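Local coordinates for sensory box/GGDEF family protein (Caulobacter crescentus, PDB 4YME) that probably makes the second messenger cyclic di-GMP from GTP through its GGDEF (diguanylate cyclase) domain, the part of a longer membrane protein present here, at residues A[73-78]-A[87-92]; A[33-38]-A[127-132]. One frame throughout, in Å; residues are numbered along the deposited sequence.

Contact 1 of 2, residues A[73-78]-A[87-92]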
loop_
_atom_site.group_PDB
_atom_site.type_symbol
_atom_site.label_atom_id
_atom_site.label_comp_id
_atom_site.label_asym_id
_atom_site.label_seq_id
_atom_site.Cartn_x
_atom_site.Cartn_y
_atom_site.Cartn_z
ATOM N N ALA A 73 2.085 13.635 -2.978
ATOM C CA ALA A 73 0.771 14.325 -2.979
ATOM C C ALA A 73 0.367 14.629 -4.424
ATOM O O ALA A 73 1.193 15.068 -5.242
ATOM C CB ALA A 73 0.800 15.613 -2.118
ATOM N N PRO A 74 -0.883 14.354 -4.798
ATOM C CA PRO A 74 -2.022 14.117 -3.911
ATOM C C PRO A 74 -2.260 12.653 -3.483
ATOM O O PRO A 74 -3.198 12.373 -2.730
ATOM C CB PRO A 74 -3.214 14.573 -4.787
ATOM C CG PRO A 74 -2.757 14.275 -6.188
ATOM C CD PRO A 74 -1.314 14.594 -6.198
ATOM N N SER A 75 -1.415 11.750 -3.971
ATOM C CA SER A 75 -1.494 10.347 -3.558
ATOM C C SER A 75 -0.879 10.244 -2.163
ATOM O O SER A 75 -0.149 11.125 -1.701
ATOM C CB SER A 75 -0.783 9.486 -4.594
ATOM O OG SER A 75 -1.446 9.599 -5.833
ATOM N N PHE A 76 -1.150 9.131 -1.484
ATOM C CA PHE A 76 -0.660 8.966 -0.116
ATOM C C PHE A 76 -0.592 7.494 0.256
ATOM O O PHE A 76 -1.222 6.638 -0.363
ATOM C CB PHE A 76 -1.518 9.773 0.890
ATOM C CG PHE A 76 -3.013 9.613 0.735
ATOM C CD1 PHE A 76 -3.712 10.401 -0.158
ATOM C CD2 PHE A 76 -3.739 8.734 1.545
ATOM C CE1 PHE A 76 -5.087 10.293 -0.308
ATOM C CE2 PHE A 76 -5.101 8.679 1.418
ATOM C CZ PHE A 76 -5.770 9.464 0.492
ATOM N N ALA A 77 0.171 7.217 1.303
ATOM C CA ALA A 77 0.469 5.855 1.768
ATOM C C ALA A 77 0.288 5.750 3.253
ATOM O O ALA A 77 0.554 6.695 4.005
ATOM C CB ALA A 77 1.820 5.449 1.374
ATOM N N ALA A 78 -0.112 4.566 3.684
ATOM C CA ALA A 78 -0.410 4.221 5.070
ATOM C C ALA A 78 0.110 2.831 5.414
ATOM O O ALA A 78 0.248 2.010 4.495
ATOM C CB ALA A 78 -1.882 4.224 5.336
ATOM N N VAL A 87 -1.812 2.173 -0.522
ATOM C CA VAL A 87 -1.518 3.370 -1.298
ATOM C C VAL A 87 -2.790 3.824 -1.950
ATOM O O VAL A 87 -3.534 3.030 -2.545
ATOM C CB VAL A 87 -0.439 3.112 -2.373
ATOM C CG1 VAL A 87 -0.348 4.281 -3.308
ATOM C CG2 VAL A 87 0.901 2.765 -1.716
ATOM N N VAL A 88 -3.094 5.106 -1.799
ATOM C CA VAL A 88 -4.200 5.736 -2.494
ATOM C C VAL A 88 -3.666 6.612 -3.593
ATOM O O VAL A 88 -2.892 7.528 -3.342
ATOM C CB VAL A 88 -5.110 6.525 -1.520
ATOM C CG1 VAL A 88 -6.209 7.240 -2.298
ATOM C CG2 VAL A 88 -5.656 5.654 -0.416
ATOM N N GLN A 89 -4.080 6.295 -4.826
ATOM C CA GLN A 89 -3.624 7.007 -6.016
ATOM C C GLN A 89 -4.740 7.920 -6.516
ATOM O O GLN A 89 -5.835 7.479 -6.796
ATOM C CB GLN A 89 -3.322 5.995 -7.120
ATOM C CG GLN A 89 -2.817 6.696 -8.359
ATOM C CD GLN A 89 -2.836 5.758 -9.574
ATOM O OE1 GLN A 89 -3.831 5.038 -9.823
ATOM N NE2 GLN A 89 -1.774 5.779 -10.308
ATOM N N ILE A 90 -4.412 9.213 -6.619
ATOM C CA ILE A 90 -5.238 10.182 -7.329
ATOM C C ILE A 90 -4.478 10.589 -8.579
ATOM O O ILE A 90 -3.355 11.062 -8.509
ATOM C CB ILE A 90 -5.527 11.413 -6.477
ATOM C CG1 ILE A 90 -6.379 11.078 -5.266
ATOM C CG2 ILE A 90 -6.285 12.452 -7.308
ATOM C CD1 ILE A 90 -6.532 12.175 -4.201
ATOM N N ALA A 91 -5.129 10.434 -9.722
ATOM C CA ALA A 91 -4.431 10.628 -11.003
ATOM C C ALA A 91 -5.420 10.988 -12.096
ATOM O O ALA A 91 -6.551 11.290 -11.810
ATOM C CB ALA A 91 -3.670 9.375 -11.365
ATOM N N GLY A 92 -4.963 10.965 -13.352
ATOM C CA GLY A 92 -5.823 11.311 -14.518
ATOM C C GLY A 92 -6.218 10.125 -15.373
ATOM O O GLY A 92 -6.244 8.972 -14.907
#
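Phe76 and Val88 form an antiparallel hydrogen-bonded pair, and their side chains run alongside one another on the same side of the sheet. The branch carbon of Val88 sits over one face of the Phe76 ring, with CB 3.8 Å from the ring centroid and displaced toward the rim in a CH-pi contact. Its two methyls spread along that rim, CG1 against CZ and CG2 against CE2, the latter at 3.6 Å. Chi1 of Phe76 (47°) places CG between the backbone N and the carbonyl carbon, which brings the ring beside Val88. Arg19 of helix 13-30 makes a cation-pi contact with the same ring. An alanine in place of Phe76 is likely to leave the Val88 branch without its aromatic cover and Arg19 without its cation-pi partner. At the backbone the pair bonds both ways, Phe76 N to Val88 O at 3.0 Å and Val88 N to Phe76 O at 2.8 Å. These strands form a beta hairpin of the GGDEF domain, with the signature sequence at and around its turn. Nearer the open end of the hairpin, Ser75 replaces a backbone acceptor with its hydroxyl: chi1 (-63°) sets OG beside its backbone N, where it accepts from Ile90 N at 3.1 Å. Ile90 crosses Pro74, which follows a cis peptide bond; Ile90 CB lies 4.0 Å from Pro74 CG, while Ile90 CD1 extends to Pro74 O at 3.6 Å.

Contact 2 of 2, residues A[33-38]-A[127-132]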
loop_
_atom_site.group_PDB
_atom_site.type_symbol
_atom_site.label_atom_id
_atom_site.label_comp_id
_atom_site.label_asym_id
_atom_site.label_seq_id
_atom_site.Cartn_x
_atom_site.Cartn_y
_atom_site.Cartn_z
ATOM N N SER A 33 -9.118 10.162 -11.453
ATOM C CA SER A 33 -9.239 8.757 -11.063
ATOM C C SER A 33 -8.739 8.552 -9.641
ATOM O O SER A 33 -7.843 9.258 -9.175
ATOM C CB SER A 33 -8.518 7.860 -12.026
ATOM O OG SER A 33 -7.172 8.050 -11.969
ATOM N N LEU A 34 -9.364 7.608 -8.970
ATOM C CA LEU A 34 -9.011 7.244 -7.613
ATOM C C LEU A 34 -8.951 5.720 -7.506
ATOM O O LEU A 34 -9.911 5.037 -7.871
ATOM C CB LEU A 34 -10.064 7.782 -6.654
ATOM C CG LEU A 34 -10.003 7.370 -5.196
ATOM C CD1 LEU A 34 -8.776 7.833 -4.614
ATOM C CD2 LEU A 34 -11.314 7.892 -4.469
ATOM N N ALA A 35 -7.837 5.223 -7.001
ATOM C CA ALA A 35 -7.589 3.772 -6.805
ATOM C C ALA A 35 -7.019 3.521 -5.434
ATOM O O ALA A 35 -6.278 4.389 -4.886
ATOM C CB ALA A 35 -6.619 3.238 -7.821
ATOM N N VAL A 36 -7.362 2.379 -4.865
ATOM C CA VAL A 36 -6.833 1.946 -3.565
ATOM C C VAL A 36 -6.088 0.660 -3.798
ATOM O O VAL A 36 -6.657 -0.307 -4.305
ATOM C CB VAL A 36 -7.937 1.789 -2.537
ATOM C CG1 VAL A 36 -7.445 1.236 -1.230
ATOM C CG2 VAL A 36 -8.698 3.177 -2.401
ATOM N N ILE A 37 -4.852 0.622 -3.329
ATOM C CA ILE A 37 -3.945 -0.476 -3.516
ATOM C C ILE A 37 -3.559 -1.020 -2.175
ATOM O O ILE A 37 -2.950 -0.299 -1.381
ATOM C CB ILE A 37 -2.716 -0.062 -4.298
ATOM C CG1 ILE A 37 -3.103 0.523 -5.649
ATOM C CG2 ILE A 37 -1.783 -1.236 -4.472
ATOM C CD1 ILE A 37 -2.037 1.225 -6.415
ATOM N N CYS A 38 -3.895 -2.271 -1.915
ATOM C CA CYS A 38 -3.504 -2.952 -0.691
ATOM C C CYS A 38 -2.287 -3.840 -0.955
ATOM O O CYS A 38 -2.269 -4.592 -1.921
ATOM C CB CYS A 38 -4.713 -3.760 -0.209
ATOM S SG CYS A 38 -4.564 -4.590 1.382
ATOM N N LEU A 127 -0.111 -7.497 -4.164
ATOM C CA LEU A 127 -1.010 -6.373 -4.098
ATOM C C LEU A 127 -2.345 -6.631 -4.740
ATOM O O LEU A 127 -2.471 -7.523 -5.628
ATOM C CB LEU A 127 -0.387 -5.084 -4.547
ATOM C CG LEU A 127 0.090 -4.869 -5.911
ATOM C CD1 LEU A 127 -1.058 -4.645 -6.854
ATOM C CD2 LEU A 127 0.949 -3.593 -5.878
ATOM N N GLY A 128 -3.338 -5.902 -4.271
ATOM C CA GLY A 128 -4.687 -5.898 -4.832
ATOM C C GLY A 128 -5.138 -4.494 -5.061
ATOM O O GLY A 128 -4.808 -3.602 -4.243
ATOM N N VAL A 129 -5.941 -4.278 -6.070
ATOM C CA VAL A 129 -6.356 -2.960 -6.504
ATOM C C VAL A 129 -7.871 -2.871 -6.528
ATOM O O VAL A 129 -8.546 -3.724 -7.141
ATOM C CB VAL A 129 -5.824 -2.633 -7.911
ATOM C CG1 VAL A 129 -6.278 -1.206 -8.356
ATOM C CG2 VAL A 129 -4.320 -2.719 -7.942
ATOM N N SER A 130 -8.408 -1.804 -5.964
ATOM C CA SER A 130 -9.810 -1.434 -6.096
ATOM C C SER A 130 -9.932 -0.066 -6.713
ATOM O O SER A 130 -9.174 0.865 -6.382
ATOM C CB SER A 130 -10.495 -1.439 -4.748
ATOM O OG SER A 130 -10.259 -2.668 -4.115
ATOM N N LEU A 131 -10.898 0.120 -7.629
ATOM C CA LEU A 131 -11.087 1.367 -8.346
ATOM C C LEU A 131 -12.400 2.003 -7.959
ATOM O O LEU A 131 -13.433 1.325 -7.824
ATOM C CB LEU A 131 -11.110 1.076 -9.865
ATOM C CG LEU A 131 -9.900 0.346 -10.447
ATOM C CD1 LEU A 131 -10.098 0.002 -11.948
ATOM C CD2 LEU A 131 -8.683 1.161 -10.201
ATOM N N TYR A 132 -12.389 3.304 -7.720
ATOM C CA TYR A 132 -13.592 4.078 -7.507
ATOM C C TYR A 132 -14.238 4.418 -8.885
ATOM O O TYR A 132 -13.501 4.762 -9.804
ATOM C CB TYR A 132 -13.230 5.392 -6.782
ATOM C CG TYR A 132 -14.401 6.330 -6.598
ATOM C CD1 TYR A 132 -15.279 6.179 -5.518
ATOM C CD2 TYR A 132 -14.637 7.371 -7.477
ATOM C CE1 TYR A 132 -16.361 7.014 -5.358
ATOM C CE2 TYR A 132 -15.743 8.186 -7.331
ATOM C CZ TYR A 132 -16.603 7.999 -6.272
ATOM O OH TYR A 132 -17.681 8.848 -6.102
#
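Leu131 and Ala35 meet where two antiparallel strands of the ferredoxin-like GGDEF sheet lie edge to edge, and here a small residue receives a large one. Leu131 CD2 leans over the Ala35 methyl to 3.8 Å from CB, and Val129 CG1 borders the same shallow place more loosely. Further along this face Ile37 is the bump. Its CG1 lies beside Val129 CG2, and its CG2, anti to the backbone N, reaches the other way to Leu127 CD2 at 3.9 Å. This face is covered by helix 95-109, through Ala99 on Ala35 and Leu102 on Ile37. The reverse face carries Val36 and Cys38 across from Ser130 and Gly128; the glycine sets no side chain beside Cys38, while helix 139-156 packs over Val36, Cys38 and Ser130. Paired bonds join Val36 with Ser130, each N-to-O distance 2.8 Å, and Cys38 with Gly128. At the far end Leu34 and Tyr132 cross at a slant, Leu34 CD2 resting 3.9 Å from Tyr132 CB, and both pack on Ile24 and Val27 of helix 13-30. Chi1 of Tyr132 (176°) carries the ring away from strand 33-38 toward helix 13-30, and its OH hydrogen-bonds Glu28 OE1.

Overall arrangement
Contact 1 and contact 2 are joined through strands 84-91 and 33-41, neighbours in one antiparallel sheet, and their centres lie 10 Å apart. Probable backbone hydrogen bonds stitch them together: Val87 N to Ile37 O at 2.9 Å and Ser33 N to Ala91 O at 2.8 Å. Side chains continue the packing, with Val88 CG1 3.5 Å from Leu34 CD1, so the residue covered by Phe76 in contact 1 also leans on the one that meets Tyr132 in contact 2. The hairpin of contact 1 bears, at and around its turn, the GGDEF signature, which in diguanylate cyclases forms part of the GTP site; contact 2 joins the strand next to the hairpin to the outermost strand 125-131.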